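Local coordinates for protein dipicolinate synthase subunit A (Bacillus halodurans, PDB 3D4O) that probably forms one subunit of the NAD(P)-dependent enzyme that makes dipicolinate, the compound bacilli store in their spores, at residues V8-G13 with I31-F36; D60-P65 with C98-G103. One frame throughout, in Å; residues are numbered along the deposited sequence.

Contact 1 (V8-G13 with I31-F36)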
ATOM      1  N   VAL C   8       5.949 -30.921  20.406  1.00 37.84           N
ATOM      2  CA  VAL C   8       6.513 -30.152  19.303  1.00 37.45           C
ATOM      3  C   VAL C   8       7.345 -28.964  19.794  1.00 37.14           C
ATOM      4  O   VAL C   8       7.067 -28.340  20.814  1.00 36.26           O
ATOM      5  CB  VAL C   8       5.424 -29.653  18.266  1.00 37.76           C
ATOM      6  CG1 VAL C   8       4.342 -30.712  18.048  1.00 34.41           C
ATOM      7  CG2 VAL C   8       4.776 -28.361  18.704  1.00 36.64           C
ATOM      8  N   VAL C   9       8.412 -28.707  19.052  1.00 36.76           N
ATOM      9  CA  VAL C   9       9.245 -27.550  19.305  1.00 35.56           C
ATOM     10  C   VAL C   9       8.985 -26.586  18.162  1.00 34.83           C
ATOM     11  O   VAL C   9       9.031 -26.945  16.985  1.00 32.25           O
ATOM     12  CB  VAL C   9      10.753 -27.876  19.457  1.00 36.93           C
ATOM     13  CG1 VAL C   9      11.325 -28.488  18.204  1.00 39.82           C
ATOM     14  CG2 VAL C   9      11.537 -26.612  19.823  1.00 34.85           C
ATOM     15  N   ILE C  10       8.641 -25.378  18.576  1.00 33.75           N
ATOM     16  CA  ILE C  10       8.373 -24.258  17.711  1.00 33.41           C
ATOM     17  C   ILE C  10       9.513 -23.293  17.909  1.00 33.48           C
ATOM     18  O   ILE C  10       9.705 -22.742  18.982  1.00 31.99           O
ATOM     19  CB  ILE C  10       7.022 -23.582  18.053  1.00 33.99           C
ATOM     20  CG1 ILE C  10       5.856 -24.569  17.888  1.00 34.60           C
ATOM     21  CG2 ILE C  10       6.765 -22.370  17.167  1.00 31.61           C
ATOM     22  CD1 ILE C  10       4.451 -23.914  17.940  1.00 33.63           C
ATOM     23  N   ILE C  11      10.252 -23.091  16.832  1.00 34.64           N
ATOM     24  CA  ILE C  11      11.476 -22.293  16.839  1.00 34.75           C
ATOM     25  C   ILE C  11      11.337 -21.126  15.905  1.00 34.86           C
ATOM     26  O   ILE C  11      11.233 -21.290  14.693  1.00 34.68           O
ATOM     27  CB  ILE C  11      12.672 -23.151  16.401  1.00 34.11           C
ATOM     28  CG1 ILE C  11      12.721 -24.438  17.242  1.00 36.67           C
ATOM     29  CG2 ILE C  11      13.996 -22.387  16.565  1.00 36.69           C
ATOM     30  CD1 ILE C  11      13.867 -25.367  16.882  1.00 26.82           C
ATOM     31  N   GLY C  12      11.320 -19.950  16.500  1.00 34.49           N
ATOM     32  CA  GLY C  12      11.171 -18.696  15.772  1.00 34.54           C
ATOM     33  C   GLY C  12       9.922 -18.511  14.941  1.00 33.46           C
ATOM     34  O   GLY C  12       8.959 -19.292  14.956  1.00 32.15           O
ATOM     35  N   GLY C  13       9.991 -17.425  14.199  1.00 33.78           N
ATOM     36  CA  GLY C  13       8.959 -17.040  13.245  1.00 33.29           C
ATOM     37  C   GLY C  13       8.527 -15.611  13.369  1.00 34.59           C
ATOM     38  O   GLY C  13       9.257 -14.735  13.842  1.00 33.16           O
ATOM     39  N   ILE C  31       4.278 -28.056  23.967  1.00 37.29           N
ATOM     40  CA  ILE C  31       5.040 -27.082  23.156  1.00 37.89           C
ATOM     41  C   ILE C  31       6.222 -26.391  23.817  1.00 37.95           C
ATOM     42  O   ILE C  31       6.063 -25.571  24.714  1.00 38.87           O
ATOM     43  CB  ILE C  31       4.121 -25.930  22.671  1.00 38.03           C
ATOM     44  CG1 ILE C  31       2.883 -26.478  21.950  1.00 38.81           C
ATOM     45  CG2 ILE C  31       4.922 -24.971  21.764  1.00 37.30           C
ATOM     46  CD1 ILE C  31       1.724 -25.467  21.803  1.00 37.97           C
ATOM     47  N   SER C  32       7.410 -26.727  23.329  1.00 37.52           N
ATOM     48  CA  SER C  32       8.650 -26.060  23.740  1.00 35.75           C
ATOM     49  C   SER C  32       8.833 -24.903  22.787  1.00 34.97           C
ATOM     50  O   SER C  32       8.890 -25.092  21.569  1.00 35.65           O
ATOM     51  CB  SER C  32       9.842 -27.006  23.681  1.00 36.61           C
ATOM     52  OG  SER C  32       9.737 -28.007  24.669  1.00 32.57           O
ATOM     53  N   LEU C  33       8.895 -23.697  23.336  1.00 34.57           N
ATOM     54  CA  LEU C  33       8.893 -22.467  22.507  1.00 35.97           C
ATOM     55  C   LEU C  33      10.183 -21.657  22.560  1.00 36.19           C
ATOM     56  O   LEU C  33      10.501 -20.996  23.552  1.00 36.02           O
ATOM     57  CB  LEU C  33       7.696 -21.590  22.905  1.00 35.14           C
ATOM     58  CG  LEU C  33       7.310 -20.418  22.018  1.00 37.30           C
ATOM     59  CD1 LEU C  33       6.882 -20.918  20.619  1.00 32.62           C
ATOM     60  CD2 LEU C  33       6.181 -19.583  22.723  1.00 34.51           C
ATOM     61  N   VAL C  34      10.896 -21.688  21.440  1.00 35.98           N
ATOM     62  CA  VAL C  34      12.202 -21.020  21.334  1.00 36.03           C
ATOM     63  C   VAL C  34      12.138 -19.779  20.461  1.00 36.14           C
ATOM     64  O   VAL C  34      11.602 -19.803  19.343  1.00 36.67           O
ATOM     65  CB  VAL C  34      13.289 -21.996  20.783  1.00 35.25           C
ATOM     66  CG1 VAL C  34      14.662 -21.356  20.801  1.00 34.37           C
ATOM     67  CG2 VAL C  34      13.296 -23.288  21.554  1.00 33.86           C
ATOM     68  N   GLY C  35      12.651 -18.681  21.013  1.00 35.83           N
ATOM     69  CA  GLY C  35      12.746 -17.406  20.290  1.00 36.30           C
ATOM     70  C   GLY C  35      11.628 -16.425  20.550  1.00 36.74           C
ATOM     71  O   GLY C  35      11.492 -15.408  19.859  1.00 37.07           O
ATOM     72  N   PHE C  36      10.856 -16.697  21.589  1.00 36.68           N
ATOM     73  CA  PHE C  36       9.701 -15.848  21.919  1.00 37.57           C
ATOM     74  C   PHE C  36       9.777 -15.211  23.305  1.00 38.85           C
ATOM     75  O   PHE C  36       8.774 -15.002  23.973  1.00 38.02           O
ATOM     76  CB  PHE C  36       8.420 -16.675  21.788  1.00 38.22           C
ATOM     77  CG  PHE C  36       8.114 -17.113  20.376  1.00 39.24           C
ATOM     78  CD1 PHE C  36       8.745 -18.225  19.820  1.00 38.58           C
ATOM     79  CD2 PHE C  36       7.182 -16.436  19.623  1.00 34.14           C
ATOM     80  CE1 PHE C  36       8.460 -18.641  18.532  1.00 37.70           C
ATOM     81  CE2 PHE C  36       6.891 -16.854  18.321  1.00 38.54           C
ATOM     82  CZ  PHE C  36       7.535 -17.962  17.781  1.00 36.60           C
TER
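I10 and L33 sit at the centre of the paired strands of the first beta-alpha-beta unit (strand 7-11, helix 15-26, strand 30-34) of the N-terminal Rossmann-type domain. Strands 8-11 and 31-34 run 17° from parallel, their axes approaching to 4.8 Å. Four backbone bonds tie them, S32 N to V8 O, I10 N to S32 O, V34 N to I10 O and G12 N to V34 O; the last is almost straight at its hydrogen (178°).

The I10 side chain can be followed outward. CB lies 3.7 Å from CD1 of L33, and CG2, the branch anti to the backbone N, also touches that methyl and reaches F36 CE1 more loosely. CG1 is set beside the backbone N (chi1 -61°), which turns it back along the strand toward I31 CG2; CD1 extends it and meets the same methyl at 4.0 Å. I10 thus bridges I31 and L33 on the face that helix 15-26 covers through I21 and L24. On the other face V9 CG2 touches V34 CG2 at 4.1 Å, and I11 packs on V34 CB.

Beyond the strands the chain turns through G12 and G13, whose backbone carries positive phi angles. The F36 ring turns its edge to this turn, CZ leading, and F79 meets the F36 ring from outside the two segments. F36 CZ approaches G12 O at 3.4 Å, the carbonyl oxygen lying at the ring edge, near its plane.

Contact 2 (D60-P65 with C98-G103). With EDO (1,2-ethanediol), chain M.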
ATOM      1  N   ASP C  60       8.407 -34.805  18.855  1.00 38.81           N
ATOM      2  CA  ASP C  60       7.788 -35.499  17.716  1.00 38.63           C
ATOM      3  C   ASP C  60       7.870 -34.635  16.468  1.00 38.18           C
ATOM      4  O   ASP C  60       7.686 -35.109  15.337  1.00 38.12           O
ATOM      5  CB  ASP C  60       6.306 -35.826  17.961  1.00 39.38           C
ATOM      6  CG  ASP C  60       6.064 -36.632  19.238  1.00 38.78           C
ATOM      7  OD1 ASP C  60       6.002 -37.871  19.177  1.00 42.81           O
ATOM      8  OD2 ASP C  60       5.909 -36.020  20.306  1.00 38.75           O
ATOM      9  N   ALA C  61       8.125 -33.351  16.676  1.00 36.99           N
ATOM     10  CA  ALA C  61       8.161 -32.427  15.547  1.00 36.57           C
ATOM     11  C   ALA C  61       8.773 -31.074  15.822  1.00 36.84           C
ATOM     12  O   ALA C  61       8.597 -30.468  16.876  1.00 36.33           O
ATOM     13  CB  ALA C  61       6.766 -32.247  14.973  1.00 35.54           C
ATOM     14  N   ILE C  62       9.480 -30.617  14.798  1.00 36.82           N
ATOM     15  CA  ILE C  62      10.146 -29.331  14.807  1.00 36.24           C
ATOM     16  C   ILE C  62       9.513 -28.413  13.789  1.00 36.31           C
ATOM     17  O   ILE C  62       9.489 -28.712  12.611  1.00 37.66           O
ATOM     18  CB  ILE C  62      11.636 -29.499  14.508  1.00 36.77           C
ATOM     19  CG1 ILE C  62      12.251 -30.447  15.548  1.00 33.14           C
ATOM     20  CG2 ILE C  62      12.335 -28.127  14.450  1.00 36.10           C
ATOM     21  CD1 ILE C  62      13.750 -30.602  15.433  1.00 34.86           C
ATOM     22  N   LEU C  63       8.996 -27.292  14.274  1.00 35.80           N
ATOM     23  CA  LEU C  63       8.335 -26.300  13.434  1.00 35.63           C
ATOM     24  C   LEU C  63       9.187 -25.075  13.291  1.00 35.63           C
ATOM     25  O   LEU C  63       9.424 -24.319  14.241  1.00 34.47           O
ATOM     26  CB  LEU C  63       6.945 -25.912  13.981  1.00 36.01           C
ATOM     27  CG  LEU C  63       5.710 -26.802  13.736  1.00 35.95           C
ATOM     28  CD1 LEU C  63       5.982 -28.282  13.883  1.00 31.50           C
ATOM     29  CD2 LEU C  63       4.548 -26.388  14.657  1.00 34.52           C
ATOM     30  N   LEU C  64       9.641 -24.903  12.060  1.00 35.56           N
ATOM     31  CA  LEU C  64      10.443 -23.756  11.693  1.00 35.76           C
ATOM     32  C   LEU C  64       9.582 -22.716  11.003  1.00 35.81           C
ATOM     33  O   LEU C  64       8.482 -23.019  10.524  1.00 35.24           O
ATOM     34  CB  LEU C  64      11.582 -24.172  10.765  1.00 36.73           C
ATOM     35  CG  LEU C  64      12.563 -25.220  11.274  1.00 36.27           C
ATOM     36  CD1 LEU C  64      13.661 -25.442  10.283  1.00 36.01           C
ATOM     37  CD2 LEU C  64      13.128 -24.764  12.622  1.00 35.47           C
ATOM     38  N   PRO C  65      10.070 -21.473  10.943  1.00 35.94           N
ATOM     39  CA  PRO C  65       9.312 -20.473  10.232  1.00 36.52           C
ATOM     40  C   PRO C  65       9.157 -20.828   8.772  1.00 37.61           C
ATOM     41  O   PRO C  65       9.777 -21.766   8.281  1.00 37.21           O
ATOM     42  CB  PRO C  65      10.195 -19.212  10.337  1.00 37.25           C
ATOM     43  CG  PRO C  65      11.120 -19.472  11.436  1.00 34.86           C
ATOM     44  CD  PRO C  65      11.319 -20.930  11.490  1.00 36.17           C
ATOM     45  N   CYS C  98      10.568 -38.178  14.279  1.00 39.16           N
ATOM     46  CA  CYS C  98      10.474 -36.703  14.313  1.00 38.47           C
ATOM     47  C   CYS C  98      10.482 -36.114  12.923  1.00 37.90           C
ATOM     48  O   CYS C  98      11.277 -36.485  12.079  1.00 38.98           O
ATOM     49  CB  CYS C  98      11.603 -36.074  15.150  1.00 39.30           C
ATOM     50  SG  CYS C  98      11.462 -34.230  15.366  1.00 42.37           S
ATOM     51  N   VAL C  99       9.568 -35.183  12.710  1.00 36.74           N
ATOM     52  CA  VAL C  99       9.414 -34.488  11.430  1.00 36.19           C
ATOM     53  C   VAL C  99       9.625 -32.987  11.602  1.00 35.18           C
ATOM     54  O   VAL C  99       9.183 -32.364  12.573  1.00 33.04           O
ATOM     55  CB  VAL C  99       8.011 -34.752  10.801  1.00 35.13           C
ATOM     56  CG1 VAL C  99       7.820 -33.987   9.510  1.00 34.86           C
ATOM     57  CG2 VAL C  99       7.809 -36.239  10.589  1.00 35.61           C
ATOM     58  N   VAL C 100      10.327 -32.437  10.626  1.00 34.58           N
ATOM     59  CA  VAL C 100      10.616 -31.029  10.595  1.00 33.75           C
ATOM     60  C   VAL C 100       9.707 -30.406   9.584  1.00 33.22           C
ATOM     61  O   VAL C 100       9.574 -30.908   8.474  1.00 32.76           O
ATOM     62  CB  VAL C 100      12.054 -30.771  10.161  1.00 32.76           C
ATOM     63  CG1 VAL C 100      12.327 -29.283  10.201  1.00 32.87           C
ATOM     64  CG2 VAL C 100      13.003 -31.536  11.053  1.00 32.12           C
ATOM     65  N   TYR C 101       9.064 -29.321   9.991  1.00 33.37           N
ATOM     66  CA  TYR C 101       8.145 -28.566   9.116  1.00 34.46           C
ATOM     67  C   TYR C 101       8.655 -27.172   8.818  1.00 35.19           C
ATOM     68  O   TYR C 101       9.025 -26.410   9.701  1.00 37.50           O
ATOM     69  CB  TYR C 101       6.722 -28.433   9.739  1.00 34.17           C
ATOM     70  CG  TYR C 101       5.943 -29.727   9.813  1.00 33.89           C
ATOM     71  CD1 TYR C 101       6.045 -30.558  10.918  1.00 35.45           C
ATOM     72  CD2 TYR C 101       5.086 -30.108   8.773  1.00 36.43           C
ATOM     73  CE1 TYR C 101       5.334 -31.750  10.991  1.00 35.22           C
ATOM     74  CE2 TYR C 101       4.374 -31.292   8.827  1.00 35.34           C
ATOM     75  CZ  TYR C 101       4.505 -32.114   9.940  1.00 35.55           C
ATOM     76  OH  TYR C 101       3.795 -33.285  10.021  1.00 36.63           O
ATOM     77  N   SER C 102       8.641 -26.829   7.551  1.00 35.55           N
ATOM     78  CA  SER C 102       9.054 -25.497   7.141  1.00 35.84           C
ATOM     79  C   SER C 102       8.104 -24.979   6.052  1.00 35.85           C
ATOM     80  O   SER C 102       7.119 -25.628   5.675  1.00 34.93           O
ATOM     81  CB  SER C 102      10.500 -25.545   6.621  1.00 36.22           C
ATOM     82  OG  SER C 102      11.016 -24.255   6.362  1.00 37.59           O
ATOM     83  N   GLY C 103       8.412 -23.793   5.564  1.00 37.36           N
ATOM     84  CA  GLY C 103       7.673 -23.210   4.435  1.00 38.02           C
ATOM     85  C   GLY C 103       8.488 -23.669   3.241  1.00 39.55           C
ATOM     86  O   GLY C 103       8.046 -24.468   2.391  1.00 38.43           O
TER
HETATM   87  C1  EDO M 294       5.084 -23.190   9.336  1.00 30.87           C
HETATM   88  O1  EDO M 294       6.225 -22.319   9.307  1.00 39.75           O
HETATM   89  C2  EDO M 294       5.483 -24.643   9.638  1.00 33.15           C
HETATM   90  O2  EDO M 294       6.334 -24.663  10.791  1.00 29.18           O
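L64 O receives two hydrogen bonds from one small molecule: O1 and O2 of a 1,2-ethanediol, probably from the crystallisation liquor, each stand 2.7 Å from it. Both hydroxyls thus converge on one carbonyl oxygen at the C-terminal end of the strand pair, with O2 also close to L63 CB and the diol's C2 carbon near Y101 CB.

L64 also meets Y101 directly, L64 N giving its hydrogen to Y101 O. Next along, Y101 N binds I62 O at 2.7 Å, nearly straight (171°), and I62 N binds V99 O. At the start of the pair the V99 N to D60 O bond is longer, 3.2 Å, and its donor stands above the carbonyl plane. Strands 61-63 and 99-102 are thereby neighbours in the six-stranded parallel sheet of the Rossmann-type N-terminal domain, linked through helix 88-92.

One face carries A61, L63 and Y101. The side chains of L63 and Y101 lie side by side and point the same way, with L63 CD1 3.7 Å from Y101 CD1. The tyrosine CG is held beside its backbone N (chi1 -69°), which lays the ring back along the strand so that A61 CB and I62 O come to its edge. L285, L288 and L289 of helix 274-289 pack on this face.

On the other face, that of I62 and V100, I62 CB meets V100 CG2. From the loops at the two ends C98 SG reaches I62 CG1 at 3.9 Å and L64 CD1 reaches V100 CG1 at 4.1 Å. S102 OG hydrogen-bonds I104 O, while P65 O lies 3.4 Å from S102 OG.

Contacts 1 and 2 lie side by side in one parallel sheet, their centres about 10 Å apart, because strands 7-11 and 61-63 are adjacent. Probable hydrogen bonds join them, V9 O to L63 N at 2.7 Å and V9 N to A61 O at 2.8 Å. Across the seam V9 CG1 packs on I62 CG1 at 3.4 Å, and the backbone O of I11 lies 3.2 Å from P65 CD. Across the sheet the order is 30-34, 7-11, 61-63, 99-102. The glycine turn of contact 1 and the diol-bound L64 of contact 2 both lie at the C-terminal ends of these strands, the edge where Rossmann-type domains commonly bind ligands.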